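Local atomic coordinates of phage-related protein (Bacillus cereus, PDB entry 4JG2), a protein that is of unknown function but probably binds single-stranded DNA, like the related protein of phage Enc34. Residues V42-S47 / A158-N163; L69-D74 / K123-V128; T36-S41 / N79-A84; Y48-E53 / G192-A197; E62-S67 / K133-I138. One frame throughout, in Å; residues are numbered along the deposited sequence.

Contact 1 of 5, residues V42-S47 / A158-N163; sequences VNTRLS and ARVSLN
Leu46 and Val160 make the tight end of this contact, methyl against methyl, with Leu46 CD2 3.7 Å from Val160 CG2. The other Leu46 branch, CD1, lies 4.0 Å from Ala158 CB, so the forked leucine tip covers two residues of the strand that are not neighbours in sequence. Thr44 continues the buried side: its CB lies 3.1 Å from Ala158 O with CG2 beside it, while OG1 is held by hydrogen bonds to Ser41 O and Thr40 OG1. One backbone bond joins the segments, from Ala158 N to Thr44 O at 3.0 Å, with an N-H...O angle of 151°. The contact thus couples the two sheets of the fold, the edge strand 45-50 of the antiparallel four-stranded sheet meeting strand 157-169 of the mixed sheet, near the centre of the chain. Val68 and Val66 of strand 63-71 back Thr44 and Leu46, and Leu179 lies against Val160. The outer end at Val42 is looser and more exposed. There Val42 CG1 merely rests 4.0 Å from Arg159 CG, the two side chains crossing obliquely. Arg159 bends at chi3 (73°), and its NE is hydrogen-bonded to Thr40 O.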
# COMPACT_ATOMS: atom_id res chain seq x y z
N VAL A 42 -6.33 -11.03 4.70
CA VAL A 42 -7.70 -10.95 4.17
C VAL A 42 -8.58 -9.89 4.85
O VAL A 42 -9.67 -9.60 4.36
CB VAL A 42 -8.41 -12.33 4.25
CG1 VAL A 42 -7.72 -13.32 3.35
CG2 VAL A 42 -8.54 -12.87 5.66
N ASN A 43 -8.11 -9.35 6.01
CA ASN A 43 -8.89 -8.32 6.74
C ASN A 43 -8.47 -6.91 6.43
O ASN A 43 -8.96 -5.96 7.01
CB ASN A 43 -8.81 -8.59 8.23
CG ASN A 43 -9.38 -9.93 8.55
OD1 ASN A 43 -10.50 -10.24 8.20
ND2 ASN A 43 -8.59 -10.73 9.13
N THR A 44 -7.63 -6.77 5.40
CA THR A 44 -7.17 -5.46 4.92
C THR A 44 -8.33 -4.76 4.19
O THR A 44 -9.02 -5.39 3.38
CB THR A 44 -6.07 -5.62 3.86
OG1 THR A 44 -5.02 -6.39 4.42
CG2 THR A 44 -5.60 -4.34 3.36
N ARG A 45 -8.58 -3.49 4.50
CA ARG A 45 -9.61 -2.72 3.82
C ARG A 45 -8.97 -1.69 2.89
O ARG A 45 -7.90 -1.16 3.20
CB ARG A 45 -10.54 -2.03 4.84
CG ARG A 45 -11.85 -1.57 4.26
CD ARG A 45 -12.77 -1.00 5.32
NE ARG A 45 -14.09 -0.66 4.78
CZ ARG A 45 -14.96 0.13 5.37
NH1 ARG A 45 -14.66 0.64 6.57
NH2 ARG A 45 -16.13 0.39 4.85
N LEU A 46 -9.60 -1.41 1.74
CA LEU A 46 -9.06 -0.44 0.78
C LEU A 46 -9.72 0.89 0.98
O LEU A 46 -10.97 1.02 1.01
CB LEU A 46 -9.30 -0.94 -0.65
CG LEU A 46 -8.83 -2.34 -0.96
CD1 LEU A 46 -9.00 -2.64 -2.41
CD2 LEU A 46 -7.40 -2.59 -0.53
N SER A 47 -8.91 1.96 1.04
CA SER A 47 -9.37 3.33 1.09
C SER A 47 -8.75 4.08 -0.09
O SER A 47 -7.59 3.83 -0.46
CB SER A 47 -8.95 3.98 2.43
OG SER A 47 -9.03 5.38 2.46
N ALA A 158 -9.49 -6.73 0.73
CA ALA A 158 -8.66 -7.34 -0.25
C ALA A 158 -7.25 -7.50 0.30
O ALA A 158 -6.75 -6.57 0.96
CB ALA A 158 -8.58 -6.50 -1.52
N ARG A 159 -6.59 -8.62 -0.03
CA ARG A 159 -5.15 -8.73 0.24
C ARG A 159 -4.39 -7.83 -0.75
O ARG A 159 -4.77 -7.76 -1.93
CB ARG A 159 -4.62 -10.17 0.07
CG ARG A 159 -5.35 -11.22 0.93
CD ARG A 159 -4.61 -12.57 0.91
NE ARG A 159 -3.44 -12.38 1.71
CZ ARG A 159 -2.35 -13.14 1.69
NH1 ARG A 159 -2.29 -14.21 0.92
NH2 ARG A 159 -1.35 -12.82 2.52
N VAL A 160 -3.31 -7.20 -0.30
CA VAL A 160 -2.50 -6.34 -1.15
C VAL A 160 -1.04 -6.71 -1.02
O VAL A 160 -0.55 -6.88 0.11
CB VAL A 160 -2.71 -4.85 -0.82
CG1 VAL A 160 -1.94 -3.98 -1.81
CG2 VAL A 160 -4.19 -4.47 -0.79
N SER A 161 -0.36 -6.82 -2.15
CA SER A 161 1.06 -7.06 -2.17
C SER A 161 1.75 -5.68 -2.11
O SER A 161 1.36 -4.75 -2.82
CB SER A 161 1.45 -7.81 -3.43
OG SER A 161 2.82 -8.12 -3.41
N LEU A 162 2.72 -5.58 -1.23
CA LEU A 162 3.47 -4.38 -0.99
C LEU A 162 4.95 -4.60 -1.04
O LEU A 162 5.44 -5.64 -0.59
CB LEU A 162 3.15 -3.89 0.45
CG LEU A 162 1.68 -3.64 0.81
CD1 LEU A 162 1.60 -3.24 2.28
CD2 LEU A 162 1.01 -2.61 -0.10
N ASN A 163 5.70 -3.65 -1.59
CA ASN A 163 7.15 -3.74 -1.55
C ASN A 163 7.65 -2.43 -0.99
O ASN A 163 7.24 -1.35 -1.36
CB ASN A 163 7.88 -4.07 -2.89
CG ASN A 163 9.41 -4.39 -2.71
OD1 ASN A 163 9.83 -5.57 -2.49
ND2 ASN A 163 10.26 -3.35 -2.89

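Contact 2 of 5, residues L69-D74 / K123-V128; sequences LIPKTD and KGHYFV
Lys72 runs across Tyr126 at about a right angle, at the end of an antiparallel strand pair in the four-stranded sheet, where strand 63-71 meets strand 125-132. The lysine chain is extended beyond CG and passes over one face of the phenol ring: CE stands 4.0 Å from the Tyr126 ring centroid, 8° off the normal, a CH-pi contact. The Lys72 ammonium lies farther out, NZ 5.0 Å from the same centroid, a cation-pi arrangement, and forms salt bridges with Asp112 and Asp114. Next along, Pro71 and His125 form an antiparallel non-hydrogen-bonded pair whose side chains diverge, yet the imidazole comes back to the proline, with His125 CD2 3.4 Å from Pro71 N. A bond from His125 ND1 to Lys123 O, 2.8 Å, lies in the imidazole plane, though well above the Lys123 carbonyl plane, and fixes the turn of that ring. On the side of Tyr126, Ile70 directs CD1 to Val128 CG1, while Ile78 and Ile81 of helix 75-96 also touch the isoleucine; Leu69 faces the other way, onto Phe127 CB. The backbone pairing is straightest where Ile70 N donates to Tyr126 O, 2.8 Å at 169°.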
# COMPACT_ATOMS: atom_id res chain seq x y z
N LEU A 69 -5.60 -0.24 4.68
CA LEU A 69 -5.96 -0.21 6.08
C LEU A 69 -5.71 -1.55 6.71
O LEU A 69 -6.35 -2.55 6.33
CB LEU A 69 -7.42 0.22 6.23
CG LEU A 69 -7.84 1.53 5.62
CD1 LEU A 69 -9.30 1.80 5.87
CD2 LEU A 69 -7.00 2.71 5.90
N ILE A 70 -4.81 -1.60 7.67
CA ILE A 70 -4.37 -2.82 8.34
C ILE A 70 -4.85 -2.81 9.78
O ILE A 70 -4.46 -1.94 10.55
CB ILE A 70 -2.83 -2.86 8.31
CG1 ILE A 70 -2.33 -2.85 6.84
CG2 ILE A 70 -2.27 -4.08 9.06
CD1 ILE A 70 -1.03 -2.23 6.59
N PRO A 71 -5.77 -3.72 10.12
CA PRO A 71 -6.25 -3.67 11.49
C PRO A 71 -5.10 -3.80 12.49
O PRO A 71 -4.21 -4.61 12.28
CB PRO A 71 -7.24 -4.84 11.56
CG PRO A 71 -7.29 -5.45 10.27
CD PRO A 71 -6.40 -4.79 9.32
N LYS A 72 -5.22 -3.11 13.64
CA LYS A 72 -4.20 -3.22 14.66
C LYS A 72 -4.13 -4.60 15.29
O LYS A 72 -3.16 -4.92 15.93
CB LYS A 72 -4.40 -2.10 15.69
CG LYS A 72 -4.01 -0.75 15.12
CD LYS A 72 -4.02 0.38 16.14
CE LYS A 72 -3.51 1.69 15.55
NZ LYS A 72 -3.45 2.79 16.53
N THR A 73 -5.16 -5.40 15.13
CA THR A 73 -5.18 -6.80 15.55
C THR A 73 -4.38 -7.73 14.62
O THR A 73 -4.13 -8.88 14.98
CB THR A 73 -6.64 -7.30 15.65
OG1 THR A 73 -7.30 -7.00 14.41
CG2 THR A 73 -7.40 -6.66 16.80
N ASP A 74 -3.99 -7.25 13.43
CA ASP A 74 -3.27 -8.09 12.47
C ASP A 74 -1.79 -8.05 12.75
O ASP A 74 -0.99 -7.47 12.01
CB ASP A 74 -3.58 -7.65 11.05
CG ASP A 74 -3.04 -8.62 10.03
OD1 ASP A 74 -2.35 -9.66 10.49
OD2 ASP A 74 -3.26 -8.37 8.85
N LYS A 123 -10.09 4.27 12.24
CA LYS A 123 -9.99 3.93 13.68
C LYS A 123 -9.62 2.45 13.82
O LYS A 123 -10.16 1.60 13.09
CB LYS A 123 -11.26 4.28 14.43
CG LYS A 123 -11.63 5.75 14.39
CD LYS A 123 -10.51 6.71 14.89
CE LYS A 123 -10.91 8.23 14.89
NZ LYS A 123 -9.68 9.07 15.06
N GLY A 124 -8.72 2.14 14.76
CA GLY A 124 -8.32 0.80 14.96
C GLY A 124 -7.45 0.20 13.86
O GLY A 124 -7.26 -1.02 13.87
N HIS A 125 -6.89 1.02 13.00
CA HIS A 125 -6.05 0.59 11.91
C HIS A 125 -4.78 1.39 11.81
O HIS A 125 -4.75 2.58 12.13
CB HIS A 125 -6.80 0.76 10.56
CG HIS A 125 -7.95 -0.20 10.38
ND1 HIS A 125 -9.13 -0.08 11.05
CD2 HIS A 125 -8.08 -1.31 9.61
CE1 HIS A 125 -9.93 -1.07 10.71
NE2 HIS A 125 -9.32 -1.82 9.84
N TYR A 126 -3.75 0.71 11.34
CA TYR A 126 -2.61 1.37 10.73
C TYR A 126 -2.97 1.53 9.23
O TYR A 126 -3.89 0.87 8.72
CB TYR A 126 -1.34 0.56 10.83
CG TYR A 126 -0.79 0.46 12.27
CD1 TYR A 126 -0.12 1.54 12.83
CD2 TYR A 126 -0.89 -0.69 13.01
CE1 TYR A 126 0.42 1.51 14.09
CE2 TYR A 126 -0.37 -0.78 14.28
CZ TYR A 126 0.27 0.34 14.82
OH TYR A 126 0.81 0.26 16.09
N PHE A 127 -2.22 2.35 8.51
CA PHE A 127 -2.41 2.47 7.09
C PHE A 127 -1.10 2.68 6.40
O PHE A 127 -0.15 3.29 6.95
CB PHE A 127 -3.44 3.60 6.71
CG PHE A 127 -3.06 5.00 7.02
CD1 PHE A 127 -2.54 5.87 6.05
CD2 PHE A 127 -3.26 5.51 8.29
CE1 PHE A 127 -2.31 7.17 6.34
CE2 PHE A 127 -3.00 6.85 8.56
CZ PHE A 127 -2.50 7.69 7.58
N VAL A 128 -1.05 2.27 5.13
CA VAL A 128 0.12 2.51 4.28
C VAL A 128 -0.46 3.08 2.97
O VAL A 128 -1.53 2.66 2.52
CB VAL A 128 0.95 1.23 4.04
CG1 VAL A 128 1.17 0.47 5.34
CG2 VAL A 128 0.32 0.31 3.05

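Contact 3 of 5, residues T36-S41 / N79-A84; sequences TKVVTS and NAINAA
Val38 directs its CB toward helix 75-96 and carries most of this contact, a beta-alpha packing in which the short strand 37-39 runs nearly antiparallel to the helix. The angle between the two directions is 167° and the axes come within 8.3 Å; Ala80 and Ala84 present only a CB on the facing side. From CB the valine divides. Its CG1 branch, anti to the backbone N (chi1 178°), reaches toward the start of the segment 79-84: it lies 3.9 Å from Ala80 CB and 4.1 Å from Ile81 CG1, the valine and isoleucine side chains crossing at about a right angle. The CG2 branch, beside the backbone N, settles over the helix backbone, 3.6 Å from Ala80 O, and also meets Ala84 CB at 3.8 Å. That Ala80 carbonyl already accepts the helical bond from Ala84 N, so the methyl lies against a polar atom whose partner is provided within the helix. Alongside, Val38 pairs through its backbone with Leu162 of strand 157-169, which ties it to the mixed sheet; Phe164 of the same sheet packs on Ile81 and Ala84. No hydrogen bond links the two segments. At the far end Thr36 turns its CB away from the helix, and its CA makes the closest touch, 3.9 Å from Ala84 CB.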
# COMPACT_ATOMS: atom_id res chain seq x y z
N THR A 36 11.71 -7.46 1.62
CA THR A 36 11.02 -6.19 1.54
C THR A 36 9.58 -6.29 1.00
O THR A 36 8.90 -5.27 0.90
CB THR A 36 11.85 -5.20 0.71
OG1 THR A 36 12.04 -5.72 -0.62
CG2 THR A 36 13.17 -4.89 1.34
N LYS A 37 9.14 -7.50 0.71
CA LYS A 37 7.80 -7.75 0.17
C LYS A 37 6.89 -8.29 1.27
O LYS A 37 7.31 -9.22 1.99
CB LYS A 37 7.89 -8.74 -1.00
CG LYS A 37 6.60 -9.06 -1.63
CD LYS A 37 6.81 -10.07 -2.78
CE LYS A 37 5.47 -10.59 -3.26
NZ LYS A 37 5.67 -11.77 -4.16
N VAL A 38 5.69 -7.74 1.39
CA VAL A 38 4.67 -8.20 2.35
C VAL A 38 3.35 -8.30 1.64
O VAL A 38 2.96 -7.39 0.92
CB VAL A 38 4.50 -7.20 3.51
CG1 VAL A 38 3.37 -7.69 4.48
CG2 VAL A 38 5.82 -6.98 4.24
N VAL A 39 2.65 -9.40 1.85
CA VAL A 39 1.27 -9.56 1.37
C VAL A 39 0.35 -9.43 2.57
O VAL A 39 0.45 -10.22 3.52
CB VAL A 39 1.06 -10.86 0.59
CG1 VAL A 39 -0.32 -10.91 -0.05
CG2 VAL A 39 2.07 -11.01 -0.51
N THR A 40 -0.52 -8.42 2.57
CA THR A 40 -1.40 -8.15 3.73
C THR A 40 -2.50 -9.21 3.86
O THR A 40 -2.67 -10.06 2.97
CB THR A 40 -1.97 -6.73 3.67
OG1 THR A 40 -2.91 -6.67 2.61
CG2 THR A 40 -0.88 -5.68 3.43
N SER A 41 -3.20 -9.13 4.98
CA SER A 41 -4.21 -10.15 5.31
C SER A 41 -5.50 -10.01 4.59
O SER A 41 -5.84 -8.94 4.04
CB SER A 41 -4.47 -10.20 6.85
OG SER A 41 -5.49 -9.28 7.15
N ASN A 79 3.97 -7.00 11.98
CA ASN A 79 5.36 -7.42 12.23
C ASN A 79 6.11 -7.59 10.93
O ASN A 79 7.29 -7.21 10.86
CB ASN A 79 5.37 -8.74 13.06
CG ASN A 79 4.90 -8.53 14.51
OD1 ASN A 79 5.11 -7.49 15.11
ND2 ASN A 79 4.30 -9.55 15.08
N ALA A 80 5.46 -8.13 9.90
CA ALA A 80 6.09 -8.29 8.61
C ALA A 80 6.45 -6.94 7.99
O ALA A 80 7.52 -6.79 7.42
CB ALA A 80 5.23 -9.10 7.66
N ILE A 81 5.57 -5.94 8.13
CA ILE A 81 5.82 -4.59 7.63
C ILE A 81 7.01 -3.98 8.36
O ILE A 81 7.92 -3.41 7.75
CB ILE A 81 4.58 -3.72 7.66
CG1 ILE A 81 3.56 -4.18 6.62
CG2 ILE A 81 4.96 -2.25 7.41
CD1 ILE A 81 2.19 -3.54 6.72
N ASN A 82 7.02 -4.08 9.70
CA ASN A 82 8.12 -3.53 10.46
C ASN A 82 9.45 -4.12 10.02
O ASN A 82 10.43 -3.39 9.82
CB ASN A 82 7.92 -3.73 11.94
CG ASN A 82 6.78 -2.93 12.50
OD1 ASN A 82 6.45 -1.87 12.02
ND2 ASN A 82 6.27 -3.39 13.65
N ALA A 83 9.50 -5.42 9.81
CA ALA A 83 10.73 -6.13 9.37
C ALA A 83 11.11 -5.68 7.96
O ALA A 83 12.28 -5.45 7.66
CB ALA A 83 10.53 -7.65 9.38
N ALA A 84 10.11 -5.47 7.08
CA ALA A 84 10.38 -5.05 5.70
C ALA A 84 10.91 -3.62 5.60
O ALA A 84 11.77 -3.33 4.76
CB ALA A 84 9.13 -5.21 4.85

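Contact 4 of 5, residues Y48-E53 / G192-A197; sequences YFHGWE and GGRTNA
Tyr48 CG stands anti to its carbonyl carbon (chi1 -56°), and Arg194 reaches out extended from CG to NE, then turns at chi4 (89°) to set its guanidinium against the Tyr48 ring. The result is a cation-pi stack between the edge strand 45-50 and the loop that follows strand 175-186, a surface contact. The guanidinium lies nearly flat on the phenol, planes 22° apart. Arg194 NE stands over the middle of the Tyr48 face, while CZ is off-centre toward CG and CB, 4.3 Å from the Tyr48 ring centroid, and Arg194 NH1 approaches Tyr48 CB at 3.6 Å. Farther back along the arginine, CG covers the CD1-CE1 side of the ring, and Gly193 lies at its edge. His50 stands beside the guanidinium, nearly coplanar with it and touching at the edge; their nearest polar atoms do not bond directly. Four waters make the polar links. One molecule joins Tyr48 O to Arg194 NH1, and another donates to Gly192 O and accepts from Tyr48 N. A third lies between His50 NE2 and Arg194 N. The fourth is held firmly at one end only, 2.8 Å from Arg194 NH1, its bond with His50 NE2 being weak.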
# COMPACT_ATOMS: atom_id res chain seq x y z
N TYR A 48 -9.48 5.03 -0.68
CA TYR A 48 -8.97 5.82 -1.77
C TYR A 48 -8.39 4.90 -2.85
O TYR A 48 -7.24 5.07 -3.33
CB TYR A 48 -7.98 6.91 -1.31
CG TYR A 48 -8.54 7.83 -0.28
CD1 TYR A 48 -9.69 8.55 -0.49
CD2 TYR A 48 -7.90 8.00 0.92
CE1 TYR A 48 -10.16 9.44 0.45
CE2 TYR A 48 -8.38 8.85 1.86
CZ TYR A 48 -9.51 9.59 1.62
OH TYR A 48 -10.05 10.47 2.55
N PHE A 49 -9.21 3.97 -3.29
CA PHE A 49 -8.77 3.00 -4.26
C PHE A 49 -8.66 3.55 -5.68
O PHE A 49 -9.66 3.92 -6.30
CB PHE A 49 -9.73 1.78 -4.23
CG PHE A 49 -9.43 0.78 -5.25
CD1 PHE A 49 -8.36 -0.05 -5.18
CD2 PHE A 49 -10.26 0.73 -6.34
CE1 PHE A 49 -8.19 -1.03 -6.26
CE2 PHE A 49 -10.09 -0.10 -7.34
CZ PHE A 49 -9.12 -0.99 -7.33
N HIS A 50 -7.44 3.52 -6.20
CA HIS A 50 -7.14 3.94 -7.56
C HIS A 50 -6.30 2.86 -8.21
O HIS A 50 -5.21 3.07 -8.71
CB HIS A 50 -6.47 5.29 -7.59
CG HIS A 50 -7.37 6.39 -7.14
ND1 HIS A 50 -8.46 6.80 -7.86
CD2 HIS A 50 -7.39 7.12 -6.01
CE1 HIS A 50 -9.10 7.74 -7.20
NE2 HIS A 50 -8.49 7.94 -6.05
N GLY A 51 -6.86 1.66 -8.27
CA GLY A 51 -6.22 0.52 -8.89
C GLY A 51 -6.65 0.23 -10.32
O GLY A 51 -5.92 -0.44 -11.00
N TRP A 52 -7.81 0.73 -10.75
CA TRP A 52 -8.20 0.50 -12.15
C TRP A 52 -7.67 1.58 -13.09
O TRP A 52 -7.39 1.29 -14.24
CB TRP A 52 -9.74 0.43 -12.27
CG TRP A 52 -10.41 -0.68 -11.50
CD1 TRP A 52 -11.32 -0.55 -10.51
CD2 TRP A 52 -10.22 -2.09 -11.69
NE1 TRP A 52 -11.75 -1.79 -10.06
CE2 TRP A 52 -11.08 -2.75 -10.79
CE3 TRP A 52 -9.44 -2.86 -12.58
CZ2 TRP A 52 -11.22 -4.14 -10.75
CZ3 TRP A 52 -9.57 -4.22 -12.55
CH2 TRP A 52 -10.43 -4.85 -11.64
N GLU A 53 -7.60 2.80 -12.60
CA GLU A 53 -7.10 3.93 -13.36
C GLU A 53 -6.21 4.72 -12.44
O GLU A 53 -6.43 4.72 -11.24
CB GLU A 53 -8.25 4.82 -13.88
CG GLU A 53 -9.31 4.08 -14.68
CD GLU A 53 -10.01 4.98 -15.65
OE1 GLU A 53 -9.30 5.81 -16.26
OE2 GLU A 53 -11.24 4.82 -15.85
N GLY A 192 -16.30 7.12 0.66
CA GLY A 192 -16.23 8.28 -0.19
C GLY A 192 -14.81 8.62 -0.63
O GLY A 192 -13.85 8.23 0.02
N GLY A 193 -14.64 9.35 -1.73
CA GLY A 193 -13.33 9.69 -2.23
C GLY A 193 -12.91 11.10 -1.94
O GLY A 193 -13.58 11.82 -1.21
N ARG A 194 -11.74 11.43 -2.47
CA ARG A 194 -11.16 12.76 -2.36
C ARG A 194 -12.02 13.77 -3.13
O ARG A 194 -12.70 13.39 -4.09
CB ARG A 194 -9.67 12.78 -2.82
CG ARG A 194 -8.69 11.89 -2.03
CD ARG A 194 -7.18 12.12 -2.27
NE ARG A 194 -6.28 11.26 -1.47
CZ ARG A 194 -5.84 10.06 -1.81
NH1 ARG A 194 -6.10 9.54 -2.99
NH2 ARG A 194 -5.03 9.43 -0.99
N THR A 195 -11.95 15.04 -2.76
CA THR A 195 -12.76 16.10 -3.41
C THR A 195 -12.18 16.70 -4.69
O THR A 195 -11.94 17.91 -4.73
CB THR A 195 -13.08 17.23 -2.42
OG1 THR A 195 -11.89 17.83 -1.99
CG2 THR A 195 -13.74 16.72 -1.22
N ASN A 196 -12.24 15.93 -5.77
CA ASN A 196 -11.58 16.14 -7.06
C ASN A 196 -12.47 16.50 -8.26
O ASN A 196 -12.10 16.32 -9.42
CB ASN A 196 -10.81 14.83 -7.35
CG ASN A 196 -11.74 13.61 -7.48
OD1 ASN A 196 -12.98 13.75 -7.59
ND2 ASN A 196 -11.18 12.41 -7.31
N ALA A 197 -13.61 17.08 -7.99
CA ALA A 197 -14.55 17.46 -9.08
C ALA A 197 -13.90 18.49 -10.02
O ALA A 197 -14.26 18.54 -11.20
CB ALA A 197 -15.86 17.97 -8.57
O HOH W 1 -5.07 6.67 -3.38
O HOH W 2 -12.06 5.93 0.24
O HOH W 3 -10.61 9.24 -4.16
O HOH W 4 -7.79 10.40 -5.00

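Contact 5 of 5, residues E62-S67 / K133-I138; sequences EKYSVS and KTPPQI
Tyr64 and Lys133 bury the most surface here, the tyrosine lying on the Pro135-Pro136 run and the lysine along Glu62 and Lys63. The ring presents one face to Pro135, whose CA sits 3.6 Å from the Tyr64 ring centroid and only 10° off the normal, a CH-pi contact over the middle of the ring. Pro135 CB adds a second touch at the phenol end, 3.6 Å from Tyr64 CZ. Pro136 comes in obliquely at the other end, its CD 3.8 Å from Tyr64 CD2. At the ring edge, near its plane, stands Lys133 O, 3.5 Å from Tyr64 CE1. The contact lays the irregular connection between strand 125-132 and strand 138-139 against strand 63-71 of the antiparallel sheet, where the chain passes from one sheet to the other. Pro54 flanks Tyr64 as well. Lys133, bent at chi2 (-78°) and again at chi4, folds back so that its CD comes 3.7 Å from Glu62 O. Its CE makes an aliphatic touch with Lys63 CG at 3.8 Å, while the two ammonium groups keep apart, that of Lys63 being hydrogen-bonded to Ala61 O. On this exposed side a water donates to both Glu62 O and Lys133 O, the polar link between two segments that share no direct hydrogen bond.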
# COMPACT_ATOMS: atom_id res chain seq x y z
N GLU A 62 0.88 11.16 -12.03
CA GLU A 62 -0.24 10.20 -12.08
C GLU A 62 0.26 8.79 -11.82
O GLU A 62 1.21 8.32 -12.42
CB GLU A 62 -0.85 10.29 -13.46
CG GLU A 62 -2.09 9.54 -13.68
CD GLU A 62 -2.68 9.87 -15.04
OE1 GLU A 62 -2.49 9.07 -16.00
OE2 GLU A 62 -3.24 11.00 -15.20
N LYS A 63 -0.38 8.13 -10.86
CA LYS A 63 0.00 6.81 -10.39
C LYS A 63 -1.24 6.03 -9.94
O LYS A 63 -2.27 6.60 -9.59
CB LYS A 63 0.96 6.90 -9.16
CG LYS A 63 2.38 7.33 -9.54
CD LYS A 63 3.35 7.29 -8.38
CE LYS A 63 3.06 8.29 -7.32
NZ LYS A 63 3.19 9.68 -7.76
N TYR A 64 -1.11 4.72 -10.02
CA TYR A 64 -2.04 3.81 -9.36
C TYR A 64 -1.74 3.88 -7.86
O TYR A 64 -0.55 3.94 -7.46
CB TYR A 64 -1.91 2.40 -9.90
CG TYR A 64 -2.21 2.30 -11.39
CD1 TYR A 64 -1.26 2.54 -12.36
CD2 TYR A 64 -3.49 1.96 -11.80
CE1 TYR A 64 -1.60 2.52 -13.69
CE2 TYR A 64 -3.84 1.87 -13.11
CZ TYR A 64 -2.89 2.15 -14.06
OH TYR A 64 -3.22 2.08 -15.41
N SER A 65 -2.76 3.85 -7.03
CA SER A 65 -2.53 4.00 -5.61
C SER A 65 -3.70 3.47 -4.83
O SER A 65 -4.82 3.34 -5.31
CB SER A 65 -2.30 5.47 -5.27
OG SER A 65 -3.46 6.29 -5.56
N VAL A 66 -3.44 3.20 -3.53
CA VAL A 66 -4.48 2.83 -2.57
C VAL A 66 -3.89 3.07 -1.19
O VAL A 66 -2.71 2.90 -0.99
CB VAL A 66 -4.91 1.35 -2.73
CG1 VAL A 66 -3.76 0.40 -2.67
CG2 VAL A 66 -6.05 0.98 -1.82
N SER A 67 -4.77 3.47 -0.27
CA SER A 67 -4.47 3.54 1.16
C SER A 67 -4.93 2.21 1.76
O SER A 67 -6.12 1.92 1.80
CB SER A 67 -5.13 4.76 1.80
OG SER A 67 -4.52 5.96 1.33
N LYS A 133 3.61 3.34 -10.81
CA LYS A 133 3.32 3.95 -12.10
C LYS A 133 2.49 3.02 -13.01
O LYS A 133 1.76 3.50 -13.89
CB LYS A 133 4.62 4.33 -12.80
CG LYS A 133 5.28 5.58 -12.22
CD LYS A 133 4.55 6.85 -12.71
CE LYS A 133 5.03 8.13 -12.10
NZ LYS A 133 6.38 8.55 -12.58
N THR A 134 2.71 1.72 -12.87
CA THR A 134 2.12 0.68 -13.71
C THR A 134 0.94 0.01 -13.02
O THR A 134 0.86 -0.02 -11.78
CB THR A 134 3.17 -0.33 -14.14
OG1 THR A 134 3.77 -0.84 -12.97
CG2 THR A 134 4.25 0.27 -15.10
N PRO A 135 -0.00 -0.54 -13.77
CA PRO A 135 -1.19 -1.08 -13.19
C PRO A 135 -1.02 -2.38 -12.39
O PRO A 135 -0.34 -3.27 -12.85
CB PRO A 135 -2.10 -1.32 -14.42
CG PRO A 135 -1.17 -1.45 -15.55
CD PRO A 135 -0.08 -0.54 -15.25
N PRO A 136 -1.70 -2.47 -11.24
CA PRO A 136 -1.68 -3.75 -10.54
C PRO A 136 -2.53 -4.81 -11.23
O PRO A 136 -3.47 -4.45 -11.97
CB PRO A 136 -2.36 -3.40 -9.18
CG PRO A 136 -3.21 -2.22 -9.51
CD PRO A 136 -2.45 -1.42 -10.52
N GLN A 137 -2.19 -6.08 -11.02
CA GLN A 137 -3.11 -7.14 -11.39
C GLN A 137 -4.09 -7.30 -10.23
O GLN A 137 -3.68 -7.43 -9.08
CB GLN A 137 -2.38 -8.43 -11.66
CG GLN A 137 -1.33 -8.27 -12.73
CD GLN A 137 -0.31 -9.35 -12.67
OE1 GLN A 137 0.84 -9.06 -12.50
NE2 GLN A 137 -0.72 -10.56 -12.64
N ILE A 138 -5.38 -7.36 -10.58
CA ILE A 138 -6.49 -7.39 -9.61
C ILE A 138 -7.24 -8.70 -9.85
O ILE A 138 -7.79 -8.90 -10.95
CB ILE A 138 -7.36 -6.15 -9.73
CG1 ILE A 138 -6.52 -4.88 -9.55
CG2 ILE A 138 -8.46 -6.24 -8.71
CD1 ILE A 138 -7.26 -3.58 -9.62
O HOH W 5 0.44 6.00 -13.94

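In the fold
Contacts 1, 2, 4 and 5 all reach the antiparallel sheet. Strand 45-50 serves contacts 1 and 4, whose centres are about 16 Å apart, and strand 63-71 serves contacts 2 and 5, at opposite sides of the chain's centre with centres about 20 Å apart. Arg45 O and Leu69 N, 2.9 Å apart, join contact 1 to contact 2; Ser47 O and Ser67 N, 2.8 Å apart, join it to contact 5. Contact 3 meets contact 1 through the pairing of strand 37-39 with strand 157-169, and contact 2 through Ile70 CD1 and Ile81 CD1, at 3.5 Å. Contacts 3 and 4 lie farthest apart, centres about 25 Å from each other.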